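Local coordinates for protein O-methyltransferase, putative (Bacillus cereus, PDB 3DUW) that probably transfers methyl groups from S-adenosylmethionine to hydroxyl groups of its substrates, and binds the by-product S-adenosylhomocysteine, at residues G165-D176 / R183-Y191. Numbering follows the deposited sequence.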
ATOM      1  N   GLY A 165      -1.230   1.301  10.298  1.00  6.21           N
ATOM      2  CA  GLY A 165      -1.330   0.466  11.484  1.00  6.33           C
ATOM      3  C   GLY A 165      -0.992  -0.949  11.055  1.00  7.18           C
ATOM      4  O   GLY A 165      -1.706  -1.534  10.244  1.00  7.25           O
ATOM      5  N   ASP A 166       0.093  -1.501  11.583  1.00  5.82           N
ATOM      6  CA  ASP A 166       0.521  -2.847  11.223  1.00  6.57           C
ATOM      7  C   ASP A 166      -0.129  -3.918  12.094  1.00  6.66           C
ATOM      8  O   ASP A 166      -0.631  -3.632  13.188  1.00  7.71           O
ATOM      9  CB  ASP A 166       2.049  -2.936  11.359  1.00  6.60           C
ATOM     10  CG  ASP A 166       2.644  -4.165  10.679  1.00  6.51           C
ATOM     11  OD1 ASP A 166       2.054  -4.659   9.694  1.00  7.14           O
ATOM     12  OD2 ASP A 166       3.730  -4.617  11.117  1.00  7.50           O
ATOM     13  N   ASN A 167      -0.126  -5.147  11.580  1.00  6.85           N
ATOM     14  CA  ASN A 167      -0.632  -6.310  12.297  1.00  7.18           C
ATOM     15  C   ASN A 167      -2.079  -6.182  12.756  1.00  6.74           C
ATOM     16  O   ASN A 167      -2.397  -6.428  13.925  1.00  7.50           O
ATOM     17  CB  ASN A 167       0.281  -6.583  13.496  1.00  8.22           C
ATOM     18  CG  ASN A 167       1.753  -6.543  13.120  1.00  8.80           C
ATOM     19  OD1 ASN A 167       2.510  -5.701  13.609  1.00  8.79           O
ATOM     20  ND2 ASN A 167       2.163  -7.446  12.235  1.00  9.47           N
ATOM     21  N   VAL A 168      -2.962  -5.827  11.828  1.00  7.30           N
ATOM     22  CA  VAL A 168      -4.363  -5.652  12.170  1.00  8.40           C
ATOM     23  C   VAL A 168      -5.313  -6.714  11.613  1.00  7.64           C
ATOM     24  O   VAL A 168      -6.516  -6.483  11.526  1.00  7.39           O
ATOM     25  CB  VAL A 168      -4.849  -4.244  11.759  1.00 10.75           C
ATOM     26  CG1 VAL A 168      -4.069  -3.187  12.539  1.00 13.31           C
ATOM     27  CG2 VAL A 168      -4.670  -4.042  10.265  1.00 12.17           C
ATOM     28  N   VAL A 169      -4.769  -7.871  11.239  1.00  7.61           N
ATOM     29  CA  VAL A 169      -5.583  -8.985  10.735  1.00  7.46           C
ATOM     30  C   VAL A 169      -5.310 -10.202  11.617  1.00  8.40           C
ATOM     31  O   VAL A 169      -6.226 -10.953  11.961  1.00  8.91           O
ATOM     32  CB  VAL A 169      -5.271  -9.281   9.251  1.00  7.15           C
ATOM     33  CG1 VAL A 169      -5.880 -10.610   8.828  1.00  8.72           C
ATOM     34  CG2 VAL A 169      -5.837  -8.157   8.391  1.00  8.22           C
ATOM     35  N   ARG A 170      -4.042 -10.378  11.976  1.00  8.29           N
ATOM     36  CA  ARG A 170      -3.601 -11.430  12.885  1.00  9.67           C
ATOM     37  C   ARG A 170      -4.174 -12.824  12.628  1.00 10.35           C
ATOM     38  O   ARG A 170      -4.933 -13.369  13.437  1.00 10.51           O
ATOM     39  CB  ARG A 170      -3.902 -10.975  14.317  1.00  9.91           C
ATOM     40  CG  ARG A 170      -3.625  -9.482  14.530  1.00 10.31           C
ATOM     41  CD  ARG A 170      -3.763  -9.065  15.988  1.00 11.43           C
ATOM     42  NE  ARG A 170      -2.695  -9.611  16.819  1.00 12.23           N
ATOM     43  CZ  ARG A 170      -1.478  -9.085  16.938  1.00 12.02           C
ATOM     44  NH1 ARG A 170      -1.144  -7.976  16.285  1.00 11.32           N
ATOM     45  NH2 ARG A 170      -0.579  -9.678  17.707  1.00 13.48           N
ATOM     46  N   GLU A 171      -3.785 -13.392  11.491  1.00 10.40           N
ATOM     47  CA  GLU A 171      -4.205 -14.723  11.070  1.00 10.89           C
ATOM     48  C   GLU A 171      -5.720 -14.876  10.955  1.00 11.56           C
ATOM     49  O   GLU A 171      -6.257 -15.983  11.049  1.00 14.08           O
ATOM     50  CB  GLU A 171      -3.617 -15.778  12.017  1.00 12.94           C
ATOM     51  CG  GLU A 171      -2.100 -15.693  12.112  1.00 16.39           C
ATOM     52  CD  GLU A 171      -1.478 -16.888  12.803  1.00 19.27           C
ATOM     53  OE1 GLU A 171      -1.950 -17.261  13.898  1.00 22.10           O
ATOM     54  OE2 GLU A 171      -0.506 -17.448  12.251  1.00 21.79           O
ATOM     55  N   GLY A 172      -6.400 -13.754  10.732  1.00 10.03           N
ATOM     56  CA  GLY A 172      -7.843 -13.767  10.579  1.00 10.78           C
ATOM     57  C   GLY A 172      -8.647 -13.662  11.862  1.00  9.95           C
ATOM     58  O   GLY A 172      -9.876 -13.606  11.818  1.00 12.17           O
ATOM     59  N   GLU A 173      -7.964 -13.625  13.002  1.00 10.28           N
ATOM     60  CA  GLU A 173      -8.647 -13.544  14.288  1.00 11.98           C
ATOM     61  C   GLU A 173      -9.362 -12.218  14.520  1.00 11.26           C
ATOM     62  O   GLU A 173     -10.209 -12.107  15.409  1.00 11.80           O
ATOM     63  CB  GLU A 173      -7.651 -13.802  15.418  1.00 12.80           C
ATOM     64  CG  GLU A 173      -7.176 -15.245  15.492  1.00 16.24           C
ATOM     65  CD  GLU A 173      -6.108 -15.451  16.544  1.00 18.67           C
ATOM     66  OE1 GLU A 173      -6.273 -14.930  17.667  1.00 17.78           O
ATOM     67  OE2 GLU A 173      -5.107 -16.143  16.252  1.00 21.69           O
ATOM     68  N   VAL A 174      -9.031 -11.214  13.716  1.00 10.05           N
ATOM     69  CA  VAL A 174      -9.645  -9.900  13.856  1.00 10.95           C
ATOM     70  C   VAL A 174     -11.176  -9.938  13.779  1.00 11.00           C
ATOM     71  O   VAL A 174     -11.843  -9.055  14.312  1.00 10.59           O
ATOM     72  CB  VAL A 174      -9.098  -8.919  12.784  1.00 10.82           C
ATOM     73  CG1 VAL A 174      -9.455  -9.405  11.388  1.00 11.64           C
ATOM     74  CG2 VAL A 174      -9.638  -7.521  13.027  1.00 12.88           C
ATOM     75  N   ILE A 175     -11.735 -10.961  13.138  1.00 11.13           N
ATOM     76  CA  ILE A 175     -13.189 -11.051  13.011  1.00 12.61           C
ATOM     77  C   ILE A 175     -13.870 -11.716  14.206  1.00 13.97           C
ATOM     78  O   ILE A 175     -15.099 -11.755  14.283  1.00 14.59           O
ATOM     79  CB  ILE A 175     -13.592 -11.802  11.715  1.00 11.88           C
ATOM     80  CG1 ILE A 175     -15.114 -11.777  11.543  1.00 18.10           C
ATOM     81  CG2 ILE A 175     -13.077 -13.232  11.756  1.00 14.31           C
ATOM     82  CD1 ILE A 175     -15.609 -12.484  10.297  1.00 19.18           C
ATOM     83  N   ASP A 176     -13.079 -12.226  15.144  1.00 13.62           N
ATOM     84  CA  ASP A 176     -13.648 -12.876  16.321  1.00 14.80           C
ATOM     85  C   ASP A 176     -13.869 -11.901  17.474  1.00 13.58           C
ATOM     86  O   ASP A 176     -12.947 -11.581  18.219  1.00 13.61           O
ATOM     87  CB  ASP A 176     -12.748 -14.018  16.782  1.00 16.46           C
ATOM     88  CG  ASP A 176     -13.334 -14.770  17.956  1.00 17.28           C
ATOM     89  OD1 ASP A 176     -14.560 -14.654  18.167  1.00 18.92           O
ATOM     90  OD2 ASP A 176     -12.578 -15.475  18.654  1.00 20.77           O
ATOM     91  N   ARG A 183      -4.757  -8.235  22.151  1.00 10.56           N
ATOM     92  CA  ARG A 183      -4.240  -7.588  20.949  1.00  9.63           C
ATOM     93  C   ARG A 183      -5.320  -7.579  19.869  1.00  9.62           C
ATOM     94  O   ARG A 183      -5.449  -6.615  19.107  1.00 10.02           O
ATOM     95  CB  ARG A 183      -2.992  -8.322  20.461  1.00  9.95           C
ATOM     96  CG  ARG A 183      -1.849  -8.266  21.463  1.00 11.00           C
ATOM     97  CD  ARG A 183      -0.730  -9.213  21.091  1.00 14.45           C
ATOM     98  NE  ARG A 183      -1.185 -10.598  21.101  1.00 15.19           N
ATOM     99  CZ  ARG A 183      -0.399 -11.644  20.872  1.00 16.86           C
ATOM    100  NH1 ARG A 183       0.889 -11.464  20.613  1.00 20.08           N
ATOM    101  NH2 ARG A 183      -0.905 -12.870  20.898  1.00 17.53           N
ATOM    102  N   VAL A 184      -6.100  -8.656  19.806  1.00  9.34           N
ATOM    103  CA  VAL A 184      -7.185  -8.750  18.838  1.00 10.19           C
ATOM    104  C   VAL A 184      -8.276  -7.745  19.217  1.00  9.59           C
ATOM    105  O   VAL A 184      -8.819  -7.050  18.360  1.00  9.75           O
ATOM    106  CB  VAL A 184      -7.789 -10.177  18.802  1.00  9.64           C
ATOM    107  CG1 VAL A 184      -9.058 -10.190  17.961  1.00 11.14           C
ATOM    108  CG2 VAL A 184      -6.775 -11.154  18.222  1.00 12.42           C
ATOM    109  N   GLN A 185      -8.601  -7.664  20.503  1.00  9.71           N
ATOM    110  CA  GLN A 185      -9.621  -6.719  20.939  1.00  9.49           C
ATOM    111  C   GLN A 185      -9.146  -5.291  20.668  1.00  8.96           C
ATOM    112  O   GLN A 185      -9.919  -4.451  20.213  1.00  8.62           O
ATOM    113  CB  GLN A 185      -9.940  -6.917  22.425  1.00 10.88           C
ATOM    114  CG  GLN A 185     -10.558  -8.281  22.735  1.00 12.25           C
ATOM    115  CD  GLN A 185     -11.907  -8.497  22.061  1.00 13.39           C
ATOM    116  OE1 GLN A 185     -12.376  -9.629  21.935  1.00 14.23           O
ATOM    117  NE2 GLN A 185     -12.541  -7.411  21.638  1.00 11.14           N
ATOM    118  N   GLY A 186      -7.869  -5.027  20.927  1.00  8.07           N
ATOM    119  CA  GLY A 186      -7.326  -3.701  20.679  1.00  8.41           C
ATOM    120  C   GLY A 186      -7.446  -3.299  19.219  1.00  8.36           C
ATOM    121  O   GLY A 186      -7.786  -2.156  18.913  1.00  8.67           O
ATOM    122  N   ILE A 187      -7.166  -4.229  18.310  1.00  8.48           N
ATOM    123  CA  ILE A 187      -7.263  -3.925  16.888  1.00  8.37           C
ATOM    124  C   ILE A 187      -8.717  -3.686  16.487  1.00  7.49           C
ATOM    125  O   ILE A 187      -9.001  -2.799  15.687  1.00  8.56           O
ATOM    126  CB  ILE A 187      -6.642  -5.056  16.032  1.00  8.86           C
ATOM    127  CG1 ILE A 187      -5.116  -5.052  16.199  1.00  9.61           C
ATOM    128  CG2 ILE A 187      -7.034  -4.893  14.576  1.00 14.21           C
ATOM    129  CD1 ILE A 187      -4.451  -3.744  15.818  1.00 15.99           C
ATOM    130  N   ARG A 188      -9.642  -4.464  17.042  1.00  8.47           N
ATOM    131  CA  ARG A 188     -11.049  -4.260  16.719  1.00  7.98           C
ATOM    132  C   ARG A 188     -11.508  -2.877  17.202  1.00  8.97           C
ATOM    133  O   ARG A 188     -12.252  -2.192  16.501  1.00  8.87           O
ATOM    134  CB  ARG A 188     -11.906  -5.376  17.331  1.00  8.61           C
ATOM    135  CG  ARG A 188     -11.753  -6.718  16.604  1.00  8.79           C
ATOM    136  CD  ARG A 188     -12.533  -7.835  17.289  1.00 11.10           C
ATOM    137  NE  ARG A 188     -13.962  -7.551  17.368  1.00 12.19           N
ATOM    138  CZ  ARG A 188     -14.824  -7.725  16.373  1.00 13.05           C
ATOM    139  NH1 ARG A 188     -14.416  -8.193  15.204  1.00 13.49           N
ATOM    140  NH2 ARG A 188     -16.103  -7.427  16.553  1.00 14.46           N
ATOM    141  N   ARG A 189     -11.056  -2.464  18.386  1.00  8.90           N
ATOM    142  CA  ARG A 189     -11.400  -1.148  18.933  1.00  8.96           C
ATOM    143  C   ARG A 189     -10.868  -0.068  17.983  1.00  8.87           C
ATOM    144  O   ARG A 189     -11.490   0.980  17.792  1.00  8.73           O
ATOM    145  CB  ARG A 189     -10.754  -0.955  20.313  1.00 10.85           C
ATOM    146  CG  ARG A 189     -11.213  -1.906  21.414  1.00 13.06           C
ATOM    147  CD  ARG A 189     -12.679  -1.704  21.757  1.00 12.83           C
ATOM    148  NE  ARG A 189     -13.547  -2.442  20.848  1.00 12.69           N
ATOM    149  CZ  ARG A 189     -13.637  -3.767  20.825  1.00 12.24           C
ATOM    150  NH1 ARG A 189     -12.914  -4.497  21.665  1.00 12.77           N
ATOM    151  NH2 ARG A 189     -14.445  -4.364  19.960  1.00 13.26           N
ATOM    152  N   PHE A 190      -9.699  -0.338  17.409  1.00  7.96           N
ATOM    153  CA  PHE A 190      -9.023   0.556  16.470  1.00  8.15           C
ATOM    154  C   PHE A 190      -9.870   0.754  15.203  1.00  7.43           C
ATOM    155  O   PHE A 190     -10.115   1.887  14.790  1.00  8.21           O
ATOM    156  CB  PHE A 190      -7.650  -0.058  16.158  1.00  8.18           C
ATOM    157  CG  PHE A 190      -6.786   0.743  15.223  1.00  8.62           C
ATOM    158  CD1 PHE A 190      -6.565   2.102  15.413  1.00 13.38           C
ATOM    159  CD2 PHE A 190      -6.109   0.098  14.189  1.00 10.39           C
ATOM    160  CE1 PHE A 190      -5.674   2.805  14.587  1.00 14.74           C
ATOM    161  CE2 PHE A 190      -5.221   0.787  13.366  1.00  7.90           C
ATOM    162  CZ  PHE A 190      -5.000   2.139  13.562  1.00 12.12           C
ATOM    163  N   TYR A 191     -10.322  -0.341  14.595  1.00  8.19           N
ATOM    164  CA  TYR A 191     -11.162  -0.256  13.395  1.00  7.50           C
ATOM    165  C   TYR A 191     -12.411   0.574  13.713  1.00  7.04           C
ATOM    166  O   TYR A 191     -12.790   1.474  12.960  1.00  8.41           O
ATOM    167  CB  TYR A 191     -11.612  -1.651  12.943  1.00  7.19           C
ATOM    168  CG  TYR A 191     -10.622  -2.438  12.108  1.00  6.61           C
ATOM    169  CD1 TYR A 191     -10.615  -2.339  10.717  1.00  6.97           C
ATOM    170  CD2 TYR A 191      -9.738  -3.333  12.707  1.00  6.42           C
ATOM    171  CE1 TYR A 191      -9.756  -3.122   9.943  1.00  7.42           C
ATOM    172  CE2 TYR A 191      -8.875  -4.118  11.946  1.00  7.12           C
ATOM    173  CZ  TYR A 191      -8.893  -4.009  10.562  1.00  7.27           C
ATOM    174  OH  TYR A 191      -8.064  -4.802   9.794  1.00  8.02           O
TER
HETATM  175  O   HOH W   1     -16.505  -9.409  13.496  1.00 25.53           O
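Val168 is the knob, set against both branches of Ile187. Its CG1 presses on Ile187 CD1 at 3.3 Å, tighter than usual carbon contact, and meets the Phe190 ring edge (CD2, 4.2 Å); Tyr191 OH lies beside its CG2. Ile187 CG1, anti to the carbonyl carbon (chi1 -71°), leads CD1 to Val168 CG1, while CG2, anti to the backbone N, touches Val168 CB and, at 4.0 Å, Val174 CG2. Val174 CG2 also fits against Tyr191 CE2 (3.7 Å). One turn before Ile187, Val184 CG1 nestles against the Glu173 carbonyl, its CG2 against the Glu173 side chain. Arg183 CB sits over the rim of one Arg170 guanidinium face; Arg170 NH2 lies over a face of the Arg183 guanidinium, 3.6 Å from NE, the planes 48° apart. Arg183's salt bridge to Asp181 probably offsets these like charges, and Arg170 NH1 donates in plane to a lone pair of Asn167 O (3.1 Å).

Tyr191 OH donates to Val168 O at 2.9 Å, from above the carbonyl plane; Arg188 NH1 donates to Val174 O in the guanidinium plane (2.9 Å, 162°), sharing a water with Ile175 O. Tyr13 of the second subunit packs edge-to-face with Tyr191. In this Rossmann-like methyltransferase fold, apolar packing plus two directional bonds to backbone carbonyls thus hold the loop and 3-10 turn after strand 162-166 against helix 182-196.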